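PDB 6JPK: aspartate aminotransferase, cytoplasmic from Schizosaccharomyces pombe 972h-, which catalyses the reversible, pyridoxal 5'-phosphate-dependent transfer of an amino group from L-aspartate to 2-oxoglutarate, giving oxaloacetate and L-glutamate. Local coordinates for residues F206-I220 against A236-C250. The protein carries 1 engineered substitution. Numbering follows the deposited sequence.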
loop_
_atom_site.group_PDB
_atom_site.type_symbol
_atom_site.label_atom_id
_atom_site.label_comp_id
_atom_site.label_asym_id
_atom_site.label_seq_id
_atom_site.Cartn_x
_atom_site.Cartn_y
_atom_site.Cartn_z
ATOM N N PHE A 206 21.542 -24.465 4.999
ATOM C CA PHE A 206 20.272 -25.019 5.474
ATOM C C PHE A 206 20.486 -25.963 6.647
ATOM O O PHE A 206 19.729 -25.933 7.625
ATOM C CB PHE A 206 19.545 -25.750 4.340
ATOM C CG PHE A 206 19.051 -24.845 3.246
ATOM C CD1 PHE A 206 18.722 -23.526 3.518
ATOM C CD2 PHE A 206 18.923 -25.317 1.943
ATOM C CE1 PHE A 206 18.259 -22.694 2.512
ATOM C CE2 PHE A 206 18.460 -24.488 0.929
ATOM C CZ PHE A 206 18.128 -23.176 1.215
ATOM N N GLU A 207 21.522 -26.804 6.572
ATOM C CA GLU A 207 21.804 -27.744 7.656
ATOM C C GLU A 207 22.008 -27.020 8.985
ATOM O O GLU A 207 21.475 -27.432 10.021
ATOM C CB GLU A 207 23.037 -28.587 7.315
ATOM C CG GLU A 207 23.424 -29.579 8.408
ATOM C CD GLU A 207 24.889 -29.468 8.833
ATOM O OE1 GLU A 207 25.763 -29.332 7.942
ATOM O OE2 GLU A 207 25.164 -29.512 10.061
ATOM N N SER A 208 22.798 -25.947 8.980
ATOM C CA SER A 208 23.067 -25.247 10.232
ATOM C C SER A 208 21.852 -24.451 10.705
ATOM O O SER A 208 21.605 -24.361 11.914
ATOM C CB SER A 208 24.284 -24.343 10.072
ATOM O OG SER A 208 25.464 -25.119 9.937
ATOM N N LEU A 209 21.082 -23.868 9.769
ATOM C CA LEU A 209 19.844 -23.190 10.154
ATOM C C LEU A 209 18.883 -24.143 10.858
ATOM O O LEU A 209 18.253 -23.773 11.854
ATOM C CB LEU A 209 19.162 -22.571 8.926
ATOM C CG LEU A 209 19.767 -21.324 8.270
ATOM C CD1 LEU A 209 19.191 -21.147 6.860
ATOM C CD2 LEU A 209 19.495 -20.077 9.104
ATOM N N LEU A 210 18.744 -25.372 10.350
ATOM C CA LEU A 210 17.852 -26.335 10.998
ATOM C C LEU A 210 18.429 -26.832 12.320
ATOM O O LEU A 210 17.685 -27.033 13.283
ATOM C CB LEU A 210 17.581 -27.519 10.074
ATOM C CG LEU A 210 17.127 -27.135 8.668
ATOM C CD1 LEU A 210 17.434 -28.282 7.754
ATOM C CD2 LEU A 210 15.670 -26.781 8.613
ATOM N N SER A 211 19.746 -27.053 12.378
ATOM C CA SER A 211 20.367 -27.508 13.619
ATOM C C SER A 211 20.156 -26.509 14.755
ATOM O O SER A 211 20.045 -26.908 15.920
ATOM C CB SER A 211 21.857 -27.747 13.396
ATOM O OG SER A 211 22.445 -28.289 14.554
ATOM N N ARG A 212 20.095 -25.218 14.440
ATOM C CA ARG A 212 19.851 -24.178 15.431
ATOM C C ARG A 212 18.383 -23.786 15.529
ATOM O O ARG A 212 18.048 -22.884 16.307
ATOM C CB ARG A 212 20.694 -22.940 15.118
ATOM C CG ARG A 212 22.192 -23.154 15.284
ATOM C CD ARG A 212 22.538 -23.540 16.719
ATOM N NE ARG A 212 22.598 -22.366 17.592
ATOM C CZ ARG A 212 22.788 -22.415 18.908
ATOM N NH1 ARG A 212 22.918 -23.590 19.534
ATOM N NH2 ARG A 212 22.844 -21.289 19.607
ATOM N N LYS A 213 17.506 -24.431 14.755
ATOM C CA LYS A 213 16.059 -24.220 14.839
ATOM C C LYS A 213 15.682 -22.767 14.551
ATOM O O LYS A 213 14.733 -22.237 15.136
ATOM C CB LYS A 213 15.506 -24.652 16.206
ATOM C CG LYS A 213 16.024 -26.007 16.688
ATOM C CD LYS A 213 15.360 -26.410 18.006
ATOM C CE LYS A 213 16.085 -27.576 18.659
ATOM N NZ LYS A 213 16.153 -28.756 17.750
ATOM N N HIS A 214 16.430 -22.112 13.661
ATOM C CA HIS A 214 16.126 -20.741 13.293
ATOM C C HIS A 214 14.868 -20.690 12.432
ATOM O O HIS A 214 14.503 -21.664 11.773
ATOM C CB HIS A 214 17.298 -20.112 12.530
ATOM C CG HIS A 214 18.555 -19.981 13.338
ATOM N ND1 HIS A 214 18.558 -19.588 14.662
ATOM C CD2 HIS A 214 19.851 -20.184 13.000
ATOM C CE1 HIS A 214 19.805 -19.560 15.100
ATOM N NE2 HIS A 214 20.606 -19.912 14.110
ATOM N N LEU A 215 14.203 -19.538 12.452
ATOM C CA LEU A 215 13.039 -19.290 11.608
ATOM C C LEU A 215 13.489 -18.587 10.325
ATOM O O LEU A 215 14.190 -17.569 10.384
ATOM C CB LEU A 215 12.005 -18.444 12.361
ATOM C CG LEU A 215 10.827 -17.947 11.525
ATOM C CD1 LEU A 215 10.065 -19.131 10.958
ATOM C CD2 LEU A 215 9.907 -17.064 12.353
ATOM N N VAL A 216 13.088 -19.122 9.172
ATOM C CA VAL A 216 13.600 -18.668 7.877
ATOM C C VAL A 216 12.563 -17.798 7.170
ATOM O O VAL A 216 11.388 -18.185 7.049
ATOM C CB VAL A 216 14.009 -19.866 7.001
ATOM C CG1 VAL A 216 14.282 -19.413 5.572
ATOM C CG2 VAL A 216 15.258 -20.547 7.594
ATOM N N VAL A 217 13.003 -16.626 6.704
ATOM C CA VAL A 217 12.240 -15.734 5.833
ATOM C C VAL A 217 13.059 -15.525 4.560
ATOM O O VAL A 217 14.167 -14.980 4.617
ATOM C CB VAL A 217 11.946 -14.377 6.501
ATOM C CG1 VAL A 217 11.129 -13.484 5.563
ATOM C CG2 VAL A 217 11.262 -14.563 7.849
ATOM N N PHE A 218 12.536 -15.990 3.428
ATOM C CA PHE A 218 13.157 -15.750 2.128
ATOM C C PHE A 218 12.612 -14.470 1.516
ATOM O O PHE A 218 11.398 -14.254 1.487
ATOM C CB PHE A 218 12.896 -16.897 1.154
ATOM C CG PHE A 218 13.721 -18.125 1.403
ATOM C CD1 PHE A 218 15.047 -18.167 1.026
ATOM C CD2 PHE A 218 13.146 -19.256 1.967
ATOM C CE1 PHE A 218 15.808 -19.317 1.237
ATOM C CE2 PHE A 218 13.896 -20.412 2.183
ATOM C CZ PHE A 218 15.230 -20.439 1.818
ATOM N N ASP A 219 13.506 -13.638 1.010
ATOM C CA ASP A 219 13.141 -12.507 0.163
ATOM C C ASP A 219 13.468 -12.889 -1.277
ATOM O O ASP A 219 14.626 -13.195 -1.589
ATOM C CB ASP A 219 13.902 -11.251 0.586
ATOM C CG ASP A 219 13.270 -9.968 0.044
ATOM O OD1 ASP A 219 12.828 -9.951 -1.126
ATOM O OD2 ASP A 219 13.214 -8.971 0.794
ATOM N N ILE A 220 12.461 -12.922 -2.151
ATOM C CA ILE A 220 12.674 -13.291 -3.550
ATOM C C ILE A 220 12.118 -12.160 -4.420
ATOM O O ILE A 220 10.940 -12.143 -4.797
ATOM C CB ILE A 220 12.079 -14.660 -3.908
ATOM C CG1 ILE A 220 12.384 -15.017 -5.364
ATOM C CG2 ILE A 220 10.582 -14.769 -3.593
ATOM C CD1 ILE A 220 12.400 -16.521 -5.622
ATOM N N ALA A 236 16.582 -22.326 -4.264
ATOM C CA ALA A 236 16.835 -22.354 -2.825
ATOM C C ALA A 236 15.544 -22.521 -2.035
ATOM O O ALA A 236 15.508 -23.272 -1.053
ATOM C CB ALA A 236 17.571 -21.081 -2.390
ATOM N N LEU A 237 14.483 -21.807 -2.441
ATOM C CA LEU A 237 13.158 -21.969 -1.854
ATOM C C LEU A 237 12.698 -23.412 -1.890
ATOM O O LEU A 237 12.207 -23.951 -0.892
ATOM C CB LEU A 237 12.136 -21.127 -2.617
ATOM C CG LEU A 237 11.675 -19.811 -2.045
ATOM C CD1 LEU A 237 12.881 -18.916 -1.888
ATOM C CD2 LEU A 237 10.652 -19.224 -3.007
ATOM N N ASN A 238 12.785 -24.030 -3.064
ATOM C CA ASN A 238 12.257 -25.375 -3.221
ATOM C C ASN A 238 13.143 -26.405 -2.543
ATOM O O ASN A 238 12.653 -27.457 -2.112
ATOM C CB ASN A 238 12.066 -25.676 -4.706
ATOM C CG ASN A 238 10.841 -24.964 -5.265
ATOM O OD1 ASN A 238 9.706 -25.388 -5.037
ATOM N ND2 ASN A 238 11.060 -23.861 -5.948
ATOM N N GLU A 239 14.436 -26.123 -2.427
ATOM C CA GLU A 239 15.287 -27.032 -1.665
ATOM C C GLU A 239 14.904 -27.016 -0.192
ATOM O O GLU A 239 14.855 -28.070 0.460
ATOM C CB GLU A 239 16.757 -26.659 -1.847
ATOM C CG GLU A 239 17.722 -27.774 -1.458
ATOM C CD GLU A 239 17.636 -28.998 -2.387
ATOM O OE1 GLU A 239 17.048 -28.913 -3.503
ATOM O OE2 GLU A 239 18.166 -30.054 -1.995
ATOM N N PHE A 240 14.596 -25.827 0.343
ATOM C CA PHE A 240 14.249 -25.722 1.752
ATOM C C PHE A 240 12.957 -26.464 2.067
ATOM O O PHE A 240 12.800 -26.975 3.182
ATOM C CB PHE A 240 14.156 -24.250 2.171
ATOM C CG PHE A 240 14.088 -24.054 3.661
ATOM C CD1 PHE A 240 15.222 -24.200 4.442
ATOM C CD2 PHE A 240 12.891 -23.737 4.282
ATOM C CE1 PHE A 240 15.168 -24.036 5.820
ATOM C CE2 PHE A 240 12.826 -23.570 5.666
ATOM C CZ PHE A 240 13.963 -23.720 6.436
ATOM N N VAL A 241 12.044 -26.570 1.095
ATOM C CA VAL A 241 10.784 -27.288 1.316
ATOM C C VAL A 241 11.037 -28.720 1.773
ATOM O O VAL A 241 10.273 -29.267 2.582
ATOM C CB VAL A 241 9.912 -27.262 0.043
ATOM C CG1 VAL A 241 8.662 -28.152 0.230
ATOM C CG2 VAL A 241 9.500 -25.834 -0.304
ATOM N N LYS A 242 12.112 -29.342 1.280
ATOM C CA LYS A 242 12.434 -30.725 1.621
ATOM C C LYS A 242 12.605 -30.945 3.118
ATOM O O LYS A 242 12.475 -32.082 3.580
ATOM C CB LYS A 242 13.725 -31.152 0.921
ATOM C CG LYS A 242 13.691 -31.000 -0.590
ATOM C CD LYS A 242 15.025 -31.428 -1.198
ATOM C CE LYS A 242 14.956 -31.458 -2.719
ATOM N NZ LYS A 242 16.281 -31.823 -3.303
ATOM N N TYR A 243 12.917 -29.902 3.882
ATOM C CA TYR A 243 13.203 -30.067 5.301
ATOM C C TYR A 243 11.956 -30.035 6.182
ATOM O O TYR A 243 12.071 -30.278 7.384
ATOM C CB TYR A 243 14.193 -28.994 5.760
ATOM C CG TYR A 243 15.494 -29.011 4.995
ATOM C CD1 TYR A 243 15.794 -28.020 4.078
ATOM C CD2 TYR A 243 16.422 -30.029 5.180
ATOM C CE1 TYR A 243 16.976 -28.038 3.363
ATOM C CE2 TYR A 243 17.624 -30.039 4.483
ATOM C CZ TYR A 243 17.882 -29.044 3.564
ATOM O OH TYR A 243 19.055 -29.047 2.845
ATOM N N ASN A 244 10.783 -29.728 5.619
ATOM C CA ASN A 244 9.501 -29.790 6.333
ATOM C C ASN A 244 9.505 -28.906 7.589
ATOM O O ASN A 244 9.098 -29.325 8.675
ATOM C CB ASN A 244 9.143 -31.250 6.668
ATOM C CG ASN A 244 7.630 -31.480 6.869
ATOM O OD1 ASN A 244 6.780 -30.809 6.264
ATOM N ND2 ASN A 244 7.298 -32.451 7.723
ATOM N N LYS A 245 9.988 -27.669 7.434
ATOM C CA LYS A 245 9.854 -26.613 8.435
ATOM C C LYS A 245 8.981 -25.502 7.863
ATOM O O LYS A 245 9.155 -25.113 6.709
ATOM C CB LYS A 245 11.231 -26.042 8.842
ATOM C CG LYS A 245 12.213 -27.093 9.381
ATOM C CD LYS A 245 12.158 -27.233 10.907
ATOM C CE LYS A 245 12.947 -26.101 11.568
ATOM N NZ LYS A 245 13.020 -26.090 13.072
ATOM N N ASP A 246 8.034 -24.980 8.638
ATOM C CA ASP A 246 7.289 -23.855 8.091
ATOM C C ASP A 246 8.213 -22.636 7.968
ATOM O O ASP A 246 9.209 -22.510 8.690
ATOM C CB ASP A 246 6.016 -23.544 8.905
ATOM C CG ASP A 246 6.208 -23.570 10.430
ATOM O OD1 ASP A 246 6.927 -24.446 10.961
ATOM O OD2 ASP A 246 5.551 -22.739 11.114
ATOM N N PHE A 247 7.914 -21.772 6.997
ATOM C CA PHE A 247 8.765 -20.618 6.715
ATOM C C PHE A 247 7.950 -19.583 5.945
ATOM O O PHE A 247 6.810 -19.843 5.543
ATOM C CB PHE A 247 10.037 -21.025 5.947
ATOM C CG PHE A 247 9.783 -21.597 4.552
ATOM C CD1 PHE A 247 9.323 -22.898 4.383
ATOM C CD2 PHE A 247 10.046 -20.834 3.416
ATOM C CE1 PHE A 247 9.100 -23.427 3.105
ATOM C CE2 PHE A 247 9.826 -21.349 2.129
ATOM C CZ PHE A 247 9.355 -22.653 1.973
ATOM N N PHE A 248 8.562 -18.409 5.725
ATOM C CA PHE A 248 7.924 -17.272 5.064
ATOM C C PHE A 248 8.646 -16.907 3.778
ATOM O O PHE A 248 9.865 -17.084 3.656
ATOM C CB PHE A 248 7.896 -16.024 5.952
ATOM C CG PHE A 248 7.075 -16.182 7.197
ATOM C CD1 PHE A 248 7.585 -16.862 8.297
ATOM C CD2 PHE A 248 5.795 -15.632 7.276
ATOM C CE1 PHE A 248 6.835 -17.002 9.458
ATOM C CE2 PHE A 248 5.041 -15.758 8.440
ATOM C CZ PHE A 248 5.555 -16.458 9.524
ATOM N N VAL A 249 7.889 -16.362 2.826
ATOM C CA VAL A 249 8.444 -15.882 1.562
ATOM C C VAL A 249 7.845 -14.517 1.251
ATOM O O VAL A 249 6.621 -14.353 1.291
ATOM C CB VAL A 249 8.170 -16.855 0.397
ATOM C CG1 VAL A 249 8.825 -16.333 -0.884
ATOM C CG2 VAL A 249 8.646 -18.269 0.723
ATOM N N CYS A 250 8.699 -13.546 0.920
ATOM C CA CYS A 250 8.265 -12.227 0.464
ATOM C C CYS A 250 8.656 -12.060 -1.001
ATOM O O CYS A 250 9.845 -12.070 -1.333
ATOM C CB CYS A 250 8.879 -11.116 1.314
ATOM S SG CYS A 250 8.589 -11.328 3.080
HETATM O O HOH W 1 15.168 -27.669 13.155
HETATM O O HOH W 2 11.864 -21.772 9.008
HETATM O O HOH W 3 10.525 -9.369 -2.242
#
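The ring of Phe240 plugs the hollow between helix 206-211 and strand 215-220, turning an edge to the face of Phe206 (CD1 to CD1 3.7 Å) and pressing CZ against Val216 CG2. Its CG lies anti to the backbone N (chi1 -168°), which carries the ring off helix 236-241 toward the strand. Phe218 in turn sends an offset edge to the Phe240 face, the planes 74° apart, while Leu237 CD1 lies over one face of Phe218, 3.5 Å from Phe218 CG, in a CH-pi contact, and Phe247 CD2 meets its edge. Farther out, the forked end of Leu210 fits against Tyr243 and Lys245: Leu210 CD1 lies over the Tyr243 face, 3.3 Å from Tyr243 CD2, and Leu210 CD2 abuts Lys245 CG. Were Tyr243 replaced by alanine, Leu210 CD1 would probably lose its ring face, Phe206 CB its aromatic neighbour, and a gap would be likely beside helix 206-211. Beneath this cluster the strands run parallel, joined by four nearly straight backbone bonds from Phe248 N to Val216 O through Ile220 N to Cys250 O. Waters extend the pairing, Val216 N to Asp246 O at its start and Asp219 OD1 to Cys250 O at its far end; Asp219 OD2 instead bonds His141 and Asn112. The beta-alpha-beta crossover through helix 235-241 is thus sealed by apolar, interlocking rings on one sheet face; the other, with Val217, Phe248 and Cys250 against helix 107-127, also carries Asp219, near Trp138, a probable aspartate-binding residue.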